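Local structure of macrophomate synthase intermolecular Diels-Alderase (Macrophoma commelinae, 1IZC) at residues 120-126 and 179-185; 48-52 and 73-77; 60-65 and 91-97; 112-116 and 147-153. The protein belongs to the HpcH/HpaI aldolase/citrate lyase family of barrel enzymes and binds a magnesium ion together with pyruvic acid. The protein carries 1 engineered substitution. All blocks are in the same frame, centred on the assembly; numbering follows the deposited sequence.

Contact 1 (120-126 and 179-185). With MG (magnesium ion), chain B; PYR (pyruvic acid), chain C.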
loop_
_atom_site.group_PDB
_atom_site.type_symbol
_atom_site.label_atom_id
_atom_site.label_comp_id
_atom_site.label_asym_id
_atom_site.label_seq_id
_atom_site.Cartn_x
_atom_site.Cartn_y
_atom_site.Cartn_z
ATOM N N GLY A 120 -12.223 -22.333 7.724
ATOM C CA GLY A 120 -13.156 -22.178 8.828
ATOM C C GLY A 120 -13.552 -20.722 9.017
ATOM O O GLY A 120 -12.735 -19.808 8.853
ATOM N N ILE A 121 -14.817 -20.504 9.351
ATOM C CA ILE A 121 -15.326 -19.165 9.593
ATOM C C ILE A 121 -15.930 -19.144 10.995
ATOM O O ILE A 121 -16.779 -19.975 11.326
ATOM C CB ILE A 121 -16.427 -18.785 8.572
ATOM C CG1 ILE A 121 -15.861 -18.788 7.147
ATOM C CG2 ILE A 121 -17.031 -17.438 8.922
ATOM C CD1 ILE A 121 -14.822 -17.684 6.846
ATOM N N VAL A 122 -15.472 -18.204 11.817
ATOM C CA VAL A 122 -16.005 -18.036 13.163
ATOM C C VAL A 122 -16.942 -16.829 13.108
ATOM O O VAL A 122 -16.569 -15.746 12.637
ATOM C CB VAL A 122 -14.881 -17.792 14.202
ATOM C CG1 VAL A 122 -15.504 -17.429 15.563
ATOM C CG2 VAL A 122 -14.007 -19.043 14.320
ATOM N N ILE A 123 -18.169 -17.026 13.580
ATOM C CA ILE A 123 -19.193 -15.982 13.551
ATOM C C ILE A 123 -19.336 -15.382 14.938
ATOM O O ILE A 123 -19.732 -16.070 15.880
ATOM C CB ILE A 123 -20.562 -16.579 13.155
ATOM C CG1 ILE A 123 -20.443 -17.317 11.820
ATOM C CG2 ILE A 123 -21.613 -15.456 13.075
ATOM C CD1 ILE A 123 -21.596 -18.288 11.584
ATOM N N PRO A 124 -19.010 -14.090 15.089
ATOM C CA PRO A 124 -19.145 -13.519 16.428
ATOM C C PRO A 124 -20.569 -13.175 16.859
ATOM O O PRO A 124 -21.475 -13.022 16.036
ATOM C CB PRO A 124 -18.242 -12.285 16.374
ATOM C CG PRO A 124 -18.347 -11.832 14.945
ATOM C CD PRO A 124 -18.430 -13.131 14.131
ATOM N N HIS A 125 -20.744 -13.099 18.175
ATOM C CA HIS A 125 -22.000 -12.702 18.797
ATOM C C HIS A 125 -23.228 -13.466 18.327
ATOM O O HIS A 125 -24.274 -12.867 18.117
ATOM C CB HIS A 125 -22.216 -11.205 18.555
ATOM C CG HIS A 125 -20.963 -10.394 18.690
ATOM N ND1 HIS A 125 -20.356 -10.160 19.907
ATOM C CD2 HIS A 125 -20.148 -9.851 17.752
ATOM C CE1 HIS A 125 -19.217 -9.516 19.710
ATOM N NE2 HIS A 125 -19.068 -9.317 18.412
ATOM N N VAL A 126 -23.111 -14.778 18.176
ATOM C CA VAL A 126 -24.261 -15.564 17.723
ATOM C C VAL A 126 -25.276 -15.718 18.848
ATOM O O VAL A 126 -24.916 -16.072 19.970
ATOM C CB VAL A 126 -23.817 -16.957 17.235
ATOM C CG1 VAL A 126 -25.042 -17.841 16.971
ATOM C CG2 VAL A 126 -23.041 -16.814 15.942
ATOM N N CYS A 179 -15.729 -25.132 7.264
ATOM C CA CYS A 179 -16.445 -25.245 8.539
ATOM C C CYS A 179 -17.020 -23.938 9.073
ATOM O O CYS A 179 -16.470 -22.852 8.828
ATOM C CB CYS A 179 -15.510 -25.816 9.605
ATOM S SG CYS A 179 -14.789 -27.423 9.197
ATOM N N ILE A 180 -18.125 -24.062 9.814
ATOM C CA ILE A 180 -18.796 -22.926 10.440
ATOM C C ILE A 180 -18.707 -23.102 11.957
ATOM O O ILE A 180 -19.055 -24.161 12.500
ATOM C CB ILE A 180 -20.294 -22.820 10.046
ATOM C CG1 ILE A 180 -20.446 -22.647 8.548
ATOM C CG2 ILE A 180 -20.915 -21.606 10.716
ATOM C CD1 ILE A 180 -21.886 -22.333 8.121
ATOM N N ILE A 181 -18.229 -22.058 12.629
ATOM C CA ILE A 181 -18.050 -22.054 14.071
ATOM C C ILE A 181 -18.715 -20.838 14.728
ATOM O O ILE A 181 -18.182 -19.725 14.681
ATOM C CB ILE A 181 -16.539 -22.032 14.439
ATOM C CG1 ILE A 181 -15.839 -23.256 13.845
ATOM C CG2 ILE A 181 -16.343 -22.041 15.963
ATOM C CD1 ILE A 181 -15.150 -22.975 12.515
ATOM N N PRO A 182 -19.892 -21.036 15.337
ATOM C CA PRO A 182 -20.563 -19.905 15.991
ATOM C C PRO A 182 -19.791 -19.543 17.249
ATOM O O PRO A 182 -19.257 -20.426 17.917
ATOM C CB PRO A 182 -21.930 -20.474 16.371
ATOM C CG PRO A 182 -22.154 -21.572 15.363
ATOM C CD PRO A 182 -20.781 -22.211 15.271
ATOM N N GLN A 183 -19.735 -18.255 17.573
ATOM C CA GLN A 183 -19.078 -17.830 18.795
ATOM C C GLN A 183 -20.168 -17.298 19.726
ATOM O O GLN A 183 -20.965 -16.433 19.345
ATOM C CB GLN A 183 -18.026 -16.758 18.499
ATOM C CG GLN A 183 -17.392 -16.208 19.743
ATOM C CD GLN A 183 -16.166 -15.378 19.448
ATOM O OE1 GLN A 183 -16.037 -14.794 18.368
ATOM N NE2 GLN A 183 -15.263 -15.310 20.414
ATOM N N ILE A 184 -20.212 -17.853 20.933
ATOM C CA ILE A 184 -21.194 -17.495 21.959
ATOM C C ILE A 184 -20.517 -16.526 22.919
ATOM O O ILE A 184 -19.551 -16.883 23.601
ATOM C CB ILE A 184 -21.637 -18.760 22.735
ATOM C CG1 ILE A 184 -22.231 -19.783 21.765
ATOM C CG2 ILE A 184 -22.667 -18.399 23.805
ATOM C CD1 ILE A 184 -23.523 -19.336 21.107
ATOM N N GLU A 185 -21.026 -15.304 22.995
ATOM C CA GLU A 185 -20.373 -14.315 23.841
ATOM C C GLU A 185 -21.298 -13.251 24.394
ATOM O O GLU A 185 -20.921 -12.085 24.542
ATOM C CB GLU A 185 -19.232 -13.673 23.064
ATOM C CG GLU A 185 -19.613 -13.151 21.701
ATOM C CD GLU A 185 -18.391 -12.704 20.928
ATOM O OE1 GLU A 185 -17.389 -12.415 21.596
ATOM O OE2 GLU A 185 -18.423 -12.638 19.683
HETATM MG MG MG B . -15.828 -11.067 21.304
HETATM C C PYR C . -14.276 -12.344 23.393
HETATM O O PYR C . -15.140 -11.448 23.327
HETATM O OXT PYR C . -13.761 -12.761 24.459
HETATM C CA PYR C . -13.900 -12.893 22.039
HETATM O O3 PYR C . -14.387 -12.497 20.968
HETATM C CB PYR C . -12.893 -13.967 22.082
HETATM O O HOH W 1 -21.632 -10.383 22.299
HETATM O O HOH W 2 -23.373 -14.459 21.613
HETATM O O HOH W 3 -16.418 -10.908 19.201
HETATM O O HOH W 4 -14.077 -9.631 21.136
#
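The backbones of Ile121 and Ile123 are hydrogen-bonded to Cys179, Ile181 and Gln183 in neighbouring parallel strands, 120-123 beside 179-184, their short axes 22° apart. Four bonds run between them, from Ile121 N to Cys179 O, Ile181 N to Ile121 O, Ile123 N to Ile181 O and Gln183 N to Ile123 O; beyond them Val126 N reaches Gln183 O at 3.0 Å. Apolar contacts line both faces. Val122 CG2 lies 3.9 Å from Ile181 CB on one, while on the other Ile123 CD1 presses tightly on Ile180 CG2 at 3.5 Å, under helix 129-139. The polar side-chain contacts gather at the C-terminal end. Glu185 OE2 accepts the His125 backbone N-H through its anti lone pair, 2.8 Å from His125 N, and also sits 3.1 Å above the His125 ring plane. Ring and carboxylate are stacked with planes 11° apart, and the imidazole is hydrogen-bonded through NE2 to Glu72 and through ND1 to water 1. With CG between the backbone N and the carbonyl carbon (chi1 51°) and an extended chain beyond, Glu185 sends OE1 to magnesium at 2.1 Å. Two oxygens of pyruvic acid, waters 3 and 4 and Asp211 complete the coordination. Gln183 NE2 approaches pyruvic acid O3 at 3.0 Å, and Gln183 OE1 is hydrogen-bonded to Arg101. Metal and ligand thus sit at the C-terminal strand ends of a TIM barrel, the usual place for its active site.

Contact 2 (48-52 and 73-77)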
loop_
_atom_site.group_PDB
_atom_site.type_symbol
_atom_site.label_atom_id
_atom_site.label_comp_id
_atom_site.label_asym_id
_atom_site.label_seq_id
_atom_site.Cartn_x
_atom_site.Cartn_y
_atom_site.Cartn_z
ATOM N N HIS A 48 -3.853 -14.460 14.891
ATOM C CA HIS A 48 -3.165 -13.457 14.069
ATOM C C HIS A 48 -4.015 -12.188 13.918
ATOM O O HIS A 48 -5.035 -12.167 13.210
ATOM C CB HIS A 48 -2.856 -14.166 12.731
ATOM C CG HIS A 48 -2.186 -13.331 11.681
ATOM N ND1 HIS A 48 -1.271 -12.337 11.968
ATOM C CD2 HIS A 48 -2.194 -13.452 10.331
ATOM C CE1 HIS A 48 -0.742 -11.889 10.842
ATOM N NE2 HIS A 48 -1.284 -12.549 9.832
ATOM N N GLY A 49 -3.588 -11.130 14.617
ATOM C CA GLY A 49 -4.292 -9.858 14.596
ATOM C C GLY A 49 -3.454 -8.714 14.037
ATOM O O GLY A 49 -3.957 -7.608 13.867
ATOM N N ILE A 50 -2.176 -8.970 13.768
ATOM C CA ILE A 50 -1.298 -7.940 13.196
ATOM C C ILE A 50 -1.538 -7.957 11.690
ATOM O O ILE A 50 -1.276 -8.967 11.032
ATOM C CB ILE A 50 0.187 -8.255 13.467
ATOM C CG1 ILE A 50 0.459 -8.210 14.976
ATOM C CG2 ILE A 50 1.071 -7.242 12.743
ATOM C CD1 ILE A 50 1.839 -8.745 15.376
ATOM N N PRO A 51 -2.021 -6.834 11.119
ATOM C CA PRO A 51 -2.305 -6.751 9.684
ATOM C C PRO A 51 -1.066 -6.617 8.822
ATOM O O PRO A 51 -0.790 -5.555 8.258
ATOM C CB PRO A 51 -3.225 -5.537 9.598
ATOM C CG PRO A 51 -2.614 -4.615 10.619
ATOM C CD PRO A 51 -2.309 -5.547 11.790
ATOM N N SER A 52 -0.322 -7.714 8.722
ATOM C CA SER A 52 0.908 -7.729 7.942
ATOM C C SER A 52 1.102 -9.126 7.371
ATOM O O SER A 52 1.183 -10.101 8.128
ATOM C CB SER A 52 2.098 -7.383 8.851
ATOM O OG SER A 52 3.313 -7.726 8.217
ATOM N N HIS A 73 -11.868 -7.670 14.412
ATOM C CA HIS A 73 -11.111 -6.603 15.062
ATOM C C HIS A 73 -9.703 -6.368 14.527
ATOM O O HIS A 73 -9.028 -5.432 14.968
ATOM C CB HIS A 73 -11.054 -6.865 16.563
ATOM C CG HIS A 73 -12.383 -6.730 17.241
ATOM N ND1 HIS A 73 -13.057 -5.531 17.315
ATOM C CD2 HIS A 73 -13.155 -7.637 17.882
ATOM C CE1 HIS A 73 -14.188 -5.707 17.976
ATOM N NE2 HIS A 73 -14.272 -6.974 18.331
ATOM N N GLY A 74 -9.249 -7.224 13.617
ATOM C CA GLY A 74 -7.932 -7.052 13.017
ATOM C C GLY A 74 -8.067 -6.082 11.858
ATOM O O GLY A 74 -8.997 -6.171 11.056
ATOM N N MET A 75 -7.125 -5.154 11.747
ATOM C CA MET A 75 -7.178 -4.130 10.715
ATOM C C MET A 75 -6.730 -4.566 9.316
ATOM O O MET A 75 -5.962 -3.873 8.658
ATOM C CB MET A 75 -6.352 -2.924 11.172
ATOM C CG MET A 75 -6.817 -2.301 12.479
ATOM S SD MET A 75 -8.495 -1.615 12.340
ATOM C CE MET A 75 -9.412 -2.837 13.236
ATOM N N PHE A 76 -7.222 -5.707 8.851
ATOM C CA PHE A 76 -6.852 -6.184 7.526
ATOM C C PHE A 76 -7.701 -5.547 6.425
ATOM O O PHE A 76 -8.930 -5.560 6.512
ATOM C CB PHE A 76 -7.058 -7.704 7.405
ATOM C CG PHE A 76 -6.186 -8.526 8.305
ATOM C CD1 PHE A 76 -6.552 -8.772 9.627
ATOM C CD2 PHE A 76 -4.996 -9.064 7.823
ATOM C CE1 PHE A 76 -5.738 -9.547 10.463
ATOM C CE2 PHE A 76 -4.176 -9.835 8.639
ATOM C CZ PHE A 76 -4.542 -10.080 9.964
ATOM N N ASN A 77 -7.048 -4.995 5.404
ATOM C CA ASN A 77 -7.772 -4.474 4.243
ATOM C C ASN A 77 -8.171 -5.722 3.454
ATOM O O ASN A 77 -7.671 -6.816 3.713
ATOM C CB ASN A 77 -6.881 -3.609 3.350
ATOM C CG ASN A 77 -6.573 -2.260 3.958
ATOM O OD1 ASN A 77 -7.334 -1.753 4.782
ATOM N ND2 ASN A 77 -5.460 -1.656 3.530
HETATM O O HOH W 5 -5.247 -5.059 13.854
#
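Phe76 directs the edge of its ring at the face of His48, with CZ 4.0 Å above the imidazole plane and over its centre. The ring centroids are 5.4 Å apart and the planes 79° apart, a T-shaped pair. Pro51 closes one face of the phenyl ring: its CA stands 4.0 Å from the Phe76 centroid and 21° off the normal, a CH-pi contact. Alongside, Pro51 CB meets Met75 O at 3.3 Å. His48 O lies near the ring plane at the edge, and Ile50 O comes obliquely to Phe76 CZ at 3.6 Å. Phe76 CG stands beside its backbone N, opposite the carbonyl carbon (chi1 -64°), as the ring reaches across to the other loop. Phe76 and His48 are buried here, with Ile69 of strand 66-70 also against the phenyl ring. The looser side lies between Gly49 and Gly74. There water 5 bridges the loops, donating to Gly49 O at 2.9 Å and accepting from Met75 N at 2.8 Å. Leu79 of the second subunit and Phe54 of the third also pack on Pro51. Contact is therefore by rings, carbons and carbonyl oxygens without a direct hydrogen bond, and water 5 serves Gly49 O and Met75 N; the imidazole, hydrogen-bonded to Thr56 and Asp276, is probably held in its rotation as it receives the phenyl edge.

Contact 3 (60-65 and 91-97)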
loop_
_atom_site.group_PDB
_atom_site.type_symbol
_atom_site.label_atom_id
_atom_site.label_comp_id
_atom_site.label_asym_id
_atom_site.label_seq_id
_atom_site.Cartn_x
_atom_site.Cartn_y
_atom_site.Cartn_z
ATOM N N ALA A 60 3.448 -18.713 9.623
ATOM C CA ALA A 60 3.280 -19.929 8.830
ATOM C C ALA A 60 4.536 -20.806 8.852
ATOM O O ALA A 60 4.439 -22.033 8.839
ATOM C CB ALA A 60 2.917 -19.579 7.381
ATOM N N ALA A 61 5.704 -20.177 8.906
ATOM C CA ALA A 61 6.958 -20.936 8.912
ATOM C C ALA A 61 7.156 -21.763 10.186
ATOM O O ALA A 61 7.982 -22.681 10.198
ATOM C CB ALA A 61 8.156 -19.994 8.688
ATOM N N THR A 62 6.416 -21.448 11.250
ATOM C CA THR A 62 6.529 -22.218 12.496
ATOM C C THR A 62 5.631 -23.455 12.433
ATOM O O THR A 62 5.578 -24.243 13.379
ATOM C CB THR A 62 6.139 -21.401 13.753
ATOM O OG1 THR A 62 4.736 -21.109 13.732
ATOM C CG2 THR A 62 6.956 -20.089 13.818
ATOM N N LYS A 63 4.911 -23.586 11.321
ATOM C CA LYS A 63 4.038 -24.726 11.065
ATOM C C LYS A 63 2.931 -25.027 12.074
ATOM O O LYS A 63 2.806 -26.150 12.565
ATOM C CB LYS A 63 4.907 -25.973 10.826
ATOM C CG LYS A 63 5.754 -25.842 9.545
ATOM C CD LYS A 63 6.600 -27.074 9.221
ATOM C CE LYS A 63 7.961 -27.030 9.895
ATOM N NZ LYS A 63 7.874 -27.140 11.383
ATOM N N PRO A 64 2.089 -24.025 12.386
ATOM C CA PRO A 64 0.995 -24.253 13.332
ATOM C C PRO A 64 -0.062 -25.089 12.606
ATOM O O PRO A 64 -0.077 -25.135 11.372
ATOM C CB PRO A 64 0.490 -22.843 13.612
ATOM C CG PRO A 64 0.635 -22.199 12.266
ATOM C CD PRO A 64 2.050 -22.648 11.864
ATOM N N ASP A 65 -0.932 -25.756 13.361
ATOM C CA ASP A 65 -1.984 -26.551 12.737
ATOM C C ASP A 65 -2.993 -25.618 12.069
ATOM O O ASP A 65 -3.725 -26.024 11.177
ATOM C CB ASP A 65 -2.680 -27.438 13.778
ATOM C CG ASP A 65 -1.753 -28.499 14.352
ATOM O OD1 ASP A 65 -0.834 -28.939 13.622
ATOM O OD2 ASP A 65 -1.954 -28.902 15.522
ATOM N N HIS A 91 3.105 -20.635 2.675
ATOM C CA HIS A 91 4.356 -20.655 3.428
ATOM C C HIS A 91 4.462 -21.775 4.477
ATOM O O HIS A 91 5.529 -21.991 5.068
ATOM C CB HIS A 91 4.615 -19.274 4.037
ATOM C CG HIS A 91 5.133 -18.275 3.044
ATOM N ND1 HIS A 91 4.426 -17.890 1.921
ATOM C CD2 HIS A 91 6.315 -17.617 2.984
ATOM C CE1 HIS A 91 5.152 -17.037 1.215
ATOM N NE2 HIS A 91 6.304 -16.857 1.838
ATOM N N SER A 92 3.362 -22.488 4.708
ATOM C CA SER A 92 3.373 -23.646 5.611
ATOM C C SER A 92 3.248 -24.884 4.706
ATOM O O SER A 92 3.171 -26.020 5.190
ATOM C CB SER A 92 2.174 -23.630 6.562
ATOM O OG SER A 92 0.968 -23.776 5.831
ATOM N N GLU A 93 3.232 -24.637 3.397
ATOM C CA GLU A 93 3.067 -25.663 2.355
ATOM C C GLU A 93 1.876 -26.565 2.638
ATOM O O GLU A 93 1.941 -27.782 2.481
ATOM C CB GLU A 93 4.349 -26.492 2.155
ATOM C CG GLU A 93 5.501 -25.622 1.644
ATOM C CD GLU A 93 6.619 -26.412 0.982
ATOM O OE1 GLU A 93 6.330 -27.128 0.003
ATOM O OE2 GLU A 93 7.778 -26.303 1.437
ATOM N N GLY A 94 0.788 -25.932 3.065
ATOM C CA GLY A 94 -0.448 -26.646 3.326
ATOM C C GLY A 94 -0.655 -27.208 4.718
ATOM O O GLY A 94 -1.736 -27.725 5.016
ATOM N N ARG A 95 0.353 -27.120 5.574
ATOM C CA ARG A 95 0.204 -27.657 6.923
ATOM C C ARG A 95 -0.687 -26.806 7.826
ATOM O O ARG A 95 -1.340 -27.335 8.737
ATOM C CB ARG A 95 1.577 -27.844 7.571
ATOM C CG ARG A 95 1.506 -28.349 9.005
ATOM C CD ARG A 95 2.854 -28.893 9.434
ATOM N NE ARG A 95 2.972 -29.035 10.883
ATOM C CZ ARG A 95 4.079 -29.456 11.482
ATOM N NH1 ARG A 95 5.144 -29.776 10.750
ATOM N NH2 ARG A 95 4.131 -29.540 12.803
ATOM N N SER A 96 -0.732 -25.497 7.574
ATOM C CA SER A 96 -1.535 -24.591 8.390
ATOM C C SER A 96 -2.875 -24.231 7.776
ATOM O O SER A 96 -2.941 -23.475 6.810
ATOM C CB SER A 96 -0.769 -23.294 8.659
ATOM O OG SER A 96 0.520 -23.579 9.183
ATOM N N LEU A 97 -3.948 -24.758 8.348
ATOM C CA LEU A 97 -5.277 -24.427 7.848
ATOM C C LEU A 97 -5.592 -23.000 8.299
ATOM O O LEU A 97 -5.011 -22.512 9.270
ATOM C CB LEU A 97 -6.299 -25.399 8.425
ATOM C CG LEU A 97 -5.979 -26.840 8.028
ATOM C CD1 LEU A 97 -6.991 -27.769 8.665
ATOM C CD2 LEU A 97 -5.987 -26.966 6.500
HETATM O O HOH W 6 6.487 -28.621 13.300
#
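Arg95 extends its side chain across Lys63, whose CB lies 3.5 Å above one face of the guanidinium, towards its rim. The lysine chain starts beside its backbone N and bends at chi3 and chi4 (-88° and 67°), which carries CD to within 3.4 Å of Arg95 NH1. The two positive ends stay close, Lys63 NZ 3.8 Å from Arg95 NH1, and share water 6, which accepts from Lys63 NZ at 2.8 Å and weakly from Arg95 NH2. Arg292 of the third subunit adds to this positive charge. Water 6 and the Asp65 carboxylate, which is not in contact with Arg95 but salt-bridged to that Arg292, probably ease the crowding. Ser96 brings its hydroxyl over the CG-CD rim of the Pro64 ring, OG to CD 3.2 Å, and donates to Pro64 O at 2.8 Å. The backbone of Ser96 is in turn tied to Ser92 OG, which also bonds back to Ala88. Ala60 CB meets His91 CB at 3.8 Å, joining the ends of two helices. Leu97 N donates to Asp65 O from above the carbonyl plane, at 3.1 Å. The contact thus links the end of helix 53-61 to the Schellman-capped end of helix 78-91, where the chain enters strands 66-70 and 97-101, with Val46 of strand 43-48 behind Pro64.

Contact 4 (112-116 and 147-153)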
loop_
_atom_site.group_PDB
_atom_site.type_symbol
_atom_site.label_atom_id
_atom_site.label_comp_id
_atom_site.label_asym_id
_atom_site.label_seq_id
_atom_site.Cartn_x
_atom_site.Cartn_y
_atom_site.Cartn_z
ATOM N N THR A 112 -14.390 -12.688 0.776
ATOM C CA THR A 112 -12.950 -12.553 0.582
ATOM C C THR A 112 -12.228 -13.698 1.293
ATOM O O THR A 112 -11.330 -14.337 0.729
ATOM C CB THR A 112 -12.444 -11.213 1.157
ATOM O OG1 THR A 112 -13.041 -10.128 0.428
ATOM C CG2 THR A 112 -10.911 -11.130 1.064
ATOM N N ALA A 113 -12.625 -13.964 2.536
ATOM C CA ALA A 113 -11.995 -15.027 3.305
ATOM C C ALA A 113 -12.190 -16.367 2.613
ATOM O O ALA A 113 -11.251 -17.142 2.476
ATOM C CB ALA A 113 -12.576 -15.079 4.720
ATOM N N LEU A 114 -13.406 -16.642 2.149
ATOM C CA LEU A 114 -13.649 -17.923 1.487
ATOM C C LEU A 114 -12.925 -18.034 0.140
ATOM O O LEU A 114 -12.248 -19.040 -0.132
ATOM C CB LEU A 114 -15.152 -18.127 1.276
ATOM C CG LEU A 114 -16.009 -18.249 2.545
ATOM C CD1 LEU A 114 -17.481 -18.153 2.143
ATOM C CD2 LEU A 114 -15.718 -19.555 3.277
ATOM N N ASP A 115 -13.061 -17.007 -0.691
ATOM C CA ASP A 115 -12.423 -17.009 -2.017
ATOM C C ASP A 115 -10.900 -17.182 -1.894
ATOM O O ASP A 115 -10.274 -17.773 -2.776
ATOM C CB ASP A 115 -12.715 -15.707 -2.797
ATOM C CG ASP A 115 -14.150 -15.629 -3.355
ATOM O OD1 ASP A 115 -14.857 -16.658 -3.369
ATOM O OD2 ASP A 115 -14.562 -14.519 -3.795
ATOM N N ALA A 116 -10.305 -16.675 -0.809
ATOM C CA ALA A 116 -8.859 -16.807 -0.614
ATOM C C ALA A 116 -8.427 -18.166 -0.070
ATOM O O ALA A 116 -7.237 -18.468 -0.047
ATOM C CB ALA A 116 -8.328 -15.686 0.315
ATOM N N ARG A 147 -23.986 -19.506 -2.050
ATOM C CA ARG A 147 -22.716 -18.808 -2.202
ATOM C C ARG A 147 -22.449 -18.548 -3.677
ATOM O O ARG A 147 -22.680 -19.407 -4.529
ATOM C CB ARG A 147 -21.571 -19.641 -1.617
ATOM C CG ARG A 147 -20.179 -19.026 -1.864
ATOM C CD ARG A 147 -19.068 -19.905 -1.309
ATOM N NE ARG A 147 -17.748 -19.396 -1.687
ATOM C CZ ARG A 147 -16.612 -20.074 -1.527
ATOM N NH1 ARG A 147 -16.636 -21.281 -0.988
ATOM N NH2 ARG A 147 -15.461 -19.561 -1.940
ATOM N N SER A 148 -21.955 -17.349 -3.970
ATOM C CA SER A 148 -21.638 -16.965 -5.331
ATOM C C SER A 148 -20.275 -17.504 -5.733
ATOM O O SER A 148 -19.299 -17.407 -4.987
ATOM C CB SER A 148 -21.648 -15.442 -5.460
ATOM O OG SER A 148 -21.336 -15.055 -6.782
ATOM N N PHE A 149 -20.216 -18.052 -6.936
ATOM C CA PHE A 149 -19.000 -18.627 -7.474
ATOM C C PHE A 149 -18.099 -17.549 -8.109
ATOM O O PHE A 149 -18.538 -16.815 -8.995
ATOM C CB PHE A 149 -19.400 -19.667 -8.519
ATOM C CG PHE A 149 -18.272 -20.516 -8.982
ATOM C CD1 PHE A 149 -17.885 -21.636 -8.250
ATOM C CD2 PHE A 149 -17.573 -20.188 -10.138
ATOM C CE1 PHE A 149 -16.805 -22.424 -8.663
ATOM C CE2 PHE A 149 -16.494 -20.970 -10.559
ATOM C CZ PHE A 149 -16.112 -22.088 -9.816
ATOM N N SER A 150 -16.849 -17.453 -7.661
ATOM C CA SER A 150 -15.918 -16.466 -8.212
ATOM C C SER A 150 -15.159 -17.036 -9.395
ATOM O O SER A 150 -14.686 -18.165 -9.347
ATOM C CB SER A 150 -14.895 -16.021 -7.165
ATOM O OG SER A 150 -13.893 -15.192 -7.745
ATOM N N PRO A 151 -15.023 -16.253 -10.471
ATOM C CA PRO A 151 -14.298 -16.746 -11.638
ATOM C C PRO A 151 -12.796 -16.513 -11.531
ATOM O O PRO A 151 -12.016 -17.222 -12.172
ATOM C CB PRO A 151 -14.913 -15.940 -12.779
ATOM C CG PRO A 151 -15.102 -14.597 -12.141
ATOM C CD PRO A 151 -15.696 -14.973 -10.776
ATOM N N TRP A 152 -12.390 -15.547 -10.702
ATOM C CA TRP A 152 -10.979 -15.175 -10.587
ATOM C C TRP A 152 -10.069 -16.001 -9.678
ATOM O O TRP A 152 -8.867 -15.745 -9.632
ATOM C CB TRP A 152 -10.845 -13.713 -10.149
ATOM C CG TRP A 152 -11.918 -12.782 -10.644
ATOM C CD1 TRP A 152 -12.985 -12.313 -9.932
ATOM C CD2 TRP A 152 -12.007 -12.180 -11.940
ATOM N NE1 TRP A 152 -13.731 -11.452 -10.701
ATOM C CE2 TRP A 152 -13.155 -11.353 -11.939
ATOM C CE3 TRP A 152 -11.225 -12.253 -13.101
ATOM C CZ2 TRP A 152 -13.542 -10.604 -13.056
ATOM C CZ3 TRP A 152 -11.611 -11.503 -14.218
ATOM C CH2 TRP A 152 -12.761 -10.691 -14.183
ATOM N N THR A 153 -10.629 -16.976 -8.975
ATOM C CA THR A 153 -9.851 -17.795 -8.044
ATOM C C THR A 153 -9.077 -18.922 -8.706
ATOM O O THR A 153 -8.150 -19.481 -8.116
ATOM C CB THR A 153 -10.756 -18.429 -6.982
ATOM O OG1 THR A 153 -11.749 -19.236 -7.631
ATOM C CG2 THR A 153 -11.444 -17.348 -6.152
HETATM O O HOH W 7 -12.363 -13.809 -5.935
HETATM O O HOH W 8 -16.161 -18.696 -5.169
HETATM O O HOH W 9 -17.577 -16.847 -3.155
#
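The C-terminal part of helix 107-116 lies against an irregular loop, 147-153, whose backbone comes nearest at Thr153, with Thr153 CA 6.6 Å from Asp115 CA. Arg147, in extended form with CG anti to the backbone N (chi1 174°), lays its guanidinium across Leu114: the CB of Leu114 stands 3.5 Å above one face, towards the rim. At the edge of the same group, and in its plane, Asp115 OD1 receives Arg147 NH2 in a long but straight salt bridge of 3.3 Å, with an N-H...O angle of 166°. The oxygen uses its anti lone pair, and the two flat groups are turned 29° apart. Water 9 extends this edge, accepting from Arg147 NE at 2.9 Å and lying 2.7 Å from Asp115 OD1. In the TIM barrel, helix 107-116 is an outer helix leading into strand 120-123, and the loop follows helix 129-139. Asp115 OD2 faces the other way, to water 7, which donates to it and accepts from Ser150 OG at 2.7 Å; OD2 also bonds to His73 of the fourth subunit. Several partners thus grip the buried carboxylate, which would probably favour its charged form. Thr153 CG2 packs beside Asp115 CB at 3.9 Å, its hydroxyl engaged by Tyr24. Ser148 OG and Phe149 N are hydrogen-bonded to Asp211 of the fourth subunit, which binds that subunit's magnesium ion.

How the contacts relate
Contact 1 lies in the barrel wall, its centre about 10 Å from the chain centre, and is the one with strand pairing between its segments; contact 4 lies farthest out, its centre about 19 Å from that of the chain. They touch, Ile121 CG1 to Leu114 CD2 at 3.9 Å, as helix 107-116 leads into strand 120-123. Contacts 2 and 3 share helices 53-61 and 78-91, which begin after the loops of contact 2 and end in contact 3. Contacts 2, 3 and 4 all meet other subunits closely. Chemistry follows position: backbone bonds and a metal site in contact 1, aromatic packing in contact 2, mixed polar contacts in partly buried contact 3, and a buried, water-bridged salt bridge in contact 4.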